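Local atomic coordinates of Lmo2470 protein (Listeria monocytogenes EGD-e, PDB entry 5HL3), a protein that is a calcium-binding, leucine-rich-repeat internalin that interacts with the host protein afadin and facilitates crossing of the basement membrane. Residues D278-F288 with V317-T328. Numbering follows the deposited sequence. Where two conformers were deposited one is given.
Sequences DTCTIDLPIYF and VNEEGNTITVDT. With CA (calcium ion), chain G.
Cys-280 and Ile-282 form antiparallel hydrogen-bonded pairs with Val-326 and Ile-324, joining edge strand 280-283 to the second arm of the beta-hairpin 310-318/323-326 in the mixed sheet of the C-terminal domain, beyond the leucine-rich repeats. Four N-H···O=C bonds carry the pairing, among them Val-326 N to Cys-280 O at 2.8 Å. Beta-branched Ile-282, Ile-324 and Val-326 suit extended backbone and fill the buried face, where Trp-356 and Val-340 pack on Ile-282. The other face, partly exposed, carries threonines: Thr-281 OG1 lies 2.8 Å from Thr-325 OG1 in a hydrogen bond. Asn-318 ND2 donates to that same Thr-325 OG1, within its amide plane, and also to Thr-323 OG1, tying both threonines to neighbouring strand 310-318.

Past the strand, Phe-288, on helix 285-292, lays one ring face against Asn-322 of the hairpin turn, whose CB sits 3.8 Å from the ring centroid, 9° off its normal; Tyr-287 CD2 lies over the centre of the opposite face. With CG anti to its carbonyl carbon (chi1 -74°), Asn-322 sets ND2 beside Phe-288 CB and points OD1 at the calcium ion, 2.3 Å away. Asn-322 adopts a positive phi in a G1 beta bulge, both it and Thr-323 facing Asn-318. The turn gathers hard oxygens that suit calcium: Glu-319 O, Glu-319 OE1 and four waters complete its seven ligands. Glu-319 OE2 meets the Phe-288 edge and accepts a hydrogen bond from a water 2.7 Å from it and 2.7 Å from Tyr-287 OH.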
loop_
_atom_site.group_PDB
_atom_site.type_symbol
_atom_site.label_atom_id
_atom_site.label_comp_id
_atom_site.label_asym_id
_atom_site.label_seq_id
_atom_site.Cartn_x
_atom_site.Cartn_y
_atom_site.Cartn_z
ATOM N N ASP A 278 -28.160 -37.756 -0.333
ATOM C CA ASP A 278 -27.370 -37.216 -1.438
ATOM C C ASP A 278 -25.989 -36.777 -0.976
ATOM O O ASP A 278 -25.794 -36.400 0.173
ATOM C CB ASP A 278 -28.020 -35.948 -2.030
ATOM C CG ASP A 278 -29.327 -36.204 -2.766
ATOM O OD1 ASP A 278 -29.661 -37.367 -3.076
ATOM O OD2 ASP A 278 -30.026 -35.186 -3.040
ATOM N N THR A 279 -25.041 -36.818 -1.901
ATOM C CA THR A 279 -23.749 -36.177 -1.690
ATOM C C THR A 279 -23.904 -34.708 -2.149
ATOM O O THR A 279 -24.991 -34.285 -2.565
ATOM C CB THR A 279 -22.620 -36.877 -2.472
ATOM O OG1 THR A 279 -22.931 -36.860 -3.874
ATOM C CG2 THR A 279 -22.444 -38.283 -2.013
ATOM N N CYS A 280 -22.830 -33.934 -2.077
ATOM C CA CYS A 280 -22.882 -32.542 -2.468
ATOM C C CYS A 280 -21.635 -32.211 -3.283
ATOM O O CYS A 280 -20.510 -32.427 -2.831
ATOM C CB CYS A 280 -22.960 -31.686 -1.217
ATOM S SG CYS A 280 -23.172 -29.931 -1.552
ATOM N N THR A 281 -21.847 -31.689 -4.488
ATOM C CA THR A 281 -20.760 -31.392 -5.412
ATOM C C THR A 281 -20.674 -29.894 -5.631
ATOM O O THR A 281 -21.683 -29.213 -5.721
ATOM C CB THR A 281 -20.981 -32.157 -6.731
ATOM O OG1 THR A 281 -20.952 -33.564 -6.450
ATOM C CG2 THR A 281 -19.938 -31.819 -7.751
ATOM N N ILE A 282 -19.450 -29.387 -5.712
ATOM C CA ILE A 282 -19.169 -27.975 -5.916
ATOM C C ILE A 282 -18.223 -27.751 -7.092
ATOM O O ILE A 282 -17.400 -28.618 -7.435
ATOM C CB ILE A 282 -18.501 -27.303 -4.657
ATOM C CG1 ILE A 282 -17.183 -28.010 -4.264
ATOM C CG2 ILE A 282 -19.478 -27.293 -3.490
ATOM C CD1 ILE A 282 -16.316 -27.258 -3.278
ATOM N N ASP A 283 -18.340 -26.562 -7.660
ATOM C CA ASP A 283 -17.349 -26.014 -8.582
ATOM C C ASP A 283 -16.337 -25.235 -7.734
ATOM O O ASP A 283 -16.693 -24.615 -6.726
ATOM C CB ASP A 283 -17.995 -25.050 -9.586
ATOM C CG ASP A 283 -18.933 -25.714 -10.533
ATOM O OD1 ASP A 283 -18.816 -26.919 -10.812
ATOM O OD2 ASP A 283 -19.829 -24.985 -11.037
ATOM N N LEU A 284 -15.071 -25.289 -8.112
ATOM C CA LEU A 284 -14.041 -24.490 -7.411
ATOM C C LEU A 284 -12.901 -24.216 -8.356
ATOM O O LEU A 284 -11.850 -24.847 -8.266
ATOM C CB LEU A 284 -13.593 -25.170 -6.116
ATOM C CG LEU A 284 -12.747 -24.327 -5.150
ATOM C CD1 LEU A 284 -13.406 -23.009 -4.833
ATOM C CD2 LEU A 284 -12.461 -25.136 -3.889
ATOM N N PRO A 285 -13.110 -23.267 -9.288
ATOM C CA PRO A 285 -12.133 -23.092 -10.349
ATOM C C PRO A 285 -10.717 -22.819 -9.851
ATOM O O PRO A 285 -9.756 -23.333 -10.425
ATOM C CB PRO A 285 -12.718 -21.953 -11.186
ATOM C CG PRO A 285 -14.209 -22.103 -10.996
ATOM C CD PRO A 285 -14.335 -22.461 -9.531
ATOM N N ILE A 286 -10.595 -22.039 -8.791
ATOM C CA ILE A 286 -9.279 -21.705 -8.240
ATOM C C ILE A 286 -8.483 -22.929 -7.832
ATOM O O ILE A 286 -7.247 -22.963 -8.030
ATOM C CB ILE A 286 -9.394 -20.675 -7.086
ATOM C CG1 ILE A 286 -7.995 -20.239 -6.608
ATOM C CG2 ILE A 286 -10.246 -21.208 -5.921
ATOM C CD1 ILE A 286 -8.004 -19.069 -5.639
ATOM N N TYR A 287 -9.130 -23.958 -7.291
ATOM C CA TYR A 287 -8.402 -25.169 -6.917
ATOM C C TYR A 287 -7.733 -25.757 -8.147
ATOM O O TYR A 287 -6.531 -26.114 -8.119
ATOM C CB TYR A 287 -9.316 -26.234 -6.228
ATOM C CG TYR A 287 -8.623 -27.581 -6.190
ATOM C CD1 TYR A 287 -7.581 -27.821 -5.278
ATOM C CD2 TYR A 287 -8.876 -28.548 -7.157
ATOM C CE1 TYR A 287 -6.876 -29.003 -5.294
ATOM C CE2 TYR A 287 -8.143 -29.731 -7.197
ATOM C CZ TYR A 287 -7.155 -29.953 -6.256
ATOM O OH TYR A 287 -6.441 -31.153 -6.298
ATOM N N PHE A 288 -8.511 -25.932 -9.217
ATOM C CA PHE A 288 -7.981 -26.545 -10.435
ATOM C C PHE A 288 -6.882 -25.722 -11.098
ATOM O O PHE A 288 -5.918 -26.283 -11.598
ATOM C CB PHE A 288 -9.124 -26.922 -11.380
ATOM C CG PHE A 288 -10.026 -27.961 -10.777
ATOM C CD1 PHE A 288 -9.643 -29.287 -10.728
ATOM C CD2 PHE A 288 -11.199 -27.583 -10.139
ATOM C CE1 PHE A 288 -10.448 -30.245 -10.124
ATOM C CE2 PHE A 288 -11.975 -28.515 -9.489
ATOM C CZ PHE A 288 -11.601 -29.841 -9.492
ATOM N N VAL A 317 -11.952 -35.443 -5.389
ATOM C CA VAL A 317 -11.739 -34.517 -6.481
ATOM C C VAL A 317 -12.079 -35.263 -7.767
ATOM O O VAL A 317 -11.556 -36.368 -8.000
ATOM C CB VAL A 317 -10.276 -34.075 -6.562
ATOM C CG1 VAL A 317 -10.063 -33.169 -7.764
ATOM C CG2 VAL A 317 -9.848 -33.382 -5.276
ATOM N N ASN A 318 -12.932 -34.662 -8.589
ATOM C CA ASN A 318 -13.351 -35.198 -9.872
ATOM C C ASN A 318 -12.567 -34.410 -10.920
ATOM O O ASN A 318 -12.967 -33.326 -11.336
ATOM C CB ASN A 318 -14.871 -35.054 -10.023
ATOM C CG ASN A 318 -15.647 -35.536 -8.772
ATOM O OD1 ASN A 318 -15.499 -36.699 -8.347
ATOM N ND2 ASN A 318 -16.465 -34.641 -8.168
ATOM N N GLU A 319 -11.425 -34.950 -11.345
ATOM C CA GLU A 319 -10.536 -34.218 -12.260
ATOM C C GLU A 319 -11.036 -34.053 -13.691
ATOM O O GLU A 319 -10.685 -33.071 -14.337
ATOM C CB GLU A 319 -9.116 -34.793 -12.252
ATOM C CG GLU A 319 -8.200 -34.100 -11.254
ATOM C CD GLU A 319 -7.953 -32.632 -11.609
ATOM O OE1 GLU A 319 -8.402 -32.181 -12.693
ATOM O OE2 GLU A 319 -7.291 -31.917 -10.819
ATOM N N GLU A 320 -11.847 -34.974 -14.192
ATOM C CA GLU A 320 -12.392 -34.784 -15.557
ATOM C C GLU A 320 -13.339 -33.581 -15.635
ATOM O O GLU A 320 -13.122 -32.659 -16.430
ATOM C CB GLU A 320 -13.052 -36.058 -16.103
ATOM C CG GLU A 320 -12.075 -37.106 -16.629
ATOM C CD GLU A 320 -11.437 -36.754 -17.986
ATOM O OE1 GLU A 320 -11.310 -37.675 -18.842
ATOM O OE2 GLU A 320 -11.053 -35.579 -18.206
ATOM N N GLY A 321 -14.345 -33.558 -14.770
ATOM C CA GLY A 321 -15.333 -32.496 -14.789
ATOM C C GLY A 321 -14.975 -31.281 -13.962
ATOM O O GLY A 321 -15.765 -30.353 -13.892
ATOM N N ASN A 322 -13.783 -31.271 -13.346
ATOM C CA ASN A 322 -13.346 -30.176 -12.486
ATOM C C ASN A 322 -14.374 -29.818 -11.405
ATOM O O ASN A 322 -14.845 -28.689 -11.312
ATOM C CB ASN A 322 -12.938 -28.926 -13.299
ATOM C CG ASN A 322 -11.598 -29.090 -14.008
ATOM O OD1 ASN A 322 -11.078 -30.192 -14.156
ATOM N ND2 ASN A 322 -11.032 -27.975 -14.431
ATOM N N THR A 323 -14.724 -30.811 -10.601
ATOM C CA THR A 323 -15.628 -30.565 -9.468
ATOM C C THR A 323 -15.053 -31.316 -8.270
ATOM O O THR A 323 -14.116 -32.112 -8.395
ATOM C CB THR A 323 -17.069 -31.061 -9.730
ATOM O OG1 THR A 323 -17.053 -32.454 -9.950
ATOM C CG2 THR A 323 -17.722 -30.387 -10.945
ATOM N N ILE A 324 -15.617 -31.032 -7.098
ATOM C CA ILE A 324 -15.236 -31.665 -5.844
ATOM C C ILE A 324 -16.515 -32.151 -5.179
ATOM O O ILE A 324 -17.489 -31.404 -5.112
ATOM C CB ILE A 324 -14.481 -30.699 -4.914
ATOM C CG1 ILE A 324 -13.180 -30.241 -5.567
ATOM C CG2 ILE A 324 -14.213 -31.346 -3.560
ATOM C CD1 ILE A 324 -12.470 -29.111 -4.835
ATOM N N THR A 325 -16.512 -33.386 -4.674
ATOM C CA THR A 325 -17.708 -33.954 -4.040
ATOM C C THR A 325 -17.454 -34.239 -2.575
ATOM O O THR A 325 -16.458 -34.872 -2.238
ATOM C CB THR A 325 -18.161 -35.242 -4.754
ATOM O OG1 THR A 325 -18.528 -34.905 -6.103
ATOM C CG2 THR A 325 -19.336 -35.873 -4.062
ATOM N N VAL A 326 -18.334 -33.736 -1.709
ATOM C CA VAL A 326 -18.286 -34.007 -0.281
ATOM C C VAL A 326 -19.397 -34.986 0.038
ATOM O O VAL A 326 -20.541 -34.810 -0.377
ATOM C CB VAL A 326 -18.454 -32.718 0.530
ATOM C CG1 VAL A 326 -18.358 -33.001 2.028
ATOM C CG2 VAL A 326 -17.412 -31.721 0.109
ATOM N N ASP A 327 -19.038 -36.062 0.722
ATOM C CA ASP A 327 -20.011 -37.099 1.029
ATOM C C ASP A 327 -20.861 -36.729 2.241
ATOM O O ASP A 327 -20.532 -37.072 3.378
ATOM C CB ASP A 327 -19.337 -38.448 1.236
ATOM C CG ASP A 327 -20.331 -39.565 1.425
ATOM O OD1 ASP A 327 -21.552 -39.314 1.361
ATOM O OD2 ASP A 327 -19.901 -40.719 1.623
ATOM N N THR A 328 -21.986 -36.081 1.945
ATOM C CA THR A 328 -23.013 -35.673 2.925
ATOM C C THR A 328 -24.154 -36.695 3.034
ATOM O O THR A 328 -25.166 -36.411 3.656
ATOM C CB THR A 328 -23.641 -34.324 2.482
ATOM O OG1 THR A 328 -23.991 -34.399 1.096
ATOM C CG2 THR A 328 -22.683 -33.172 2.694
HETATM CA CA CA G . -9.194 -31.326 -14.851
HETATM O O HOH W 1 -16.809 -27.407 -13.106
HETATM O O HOH W 2 -14.237 -26.083 -10.762
HETATM O O HOH W 3 -6.423 -32.834 -8.459
HETATM O O HOH W 4 -10.433 -31.291 -16.780
HETATM O O HOH W 5 -7.381 -30.716 -16.702
HETATM O O HOH W 6 -7.988 -33.319 -15.663
HETATM O O HOH W 7 -7.936 -29.544 -14.079
#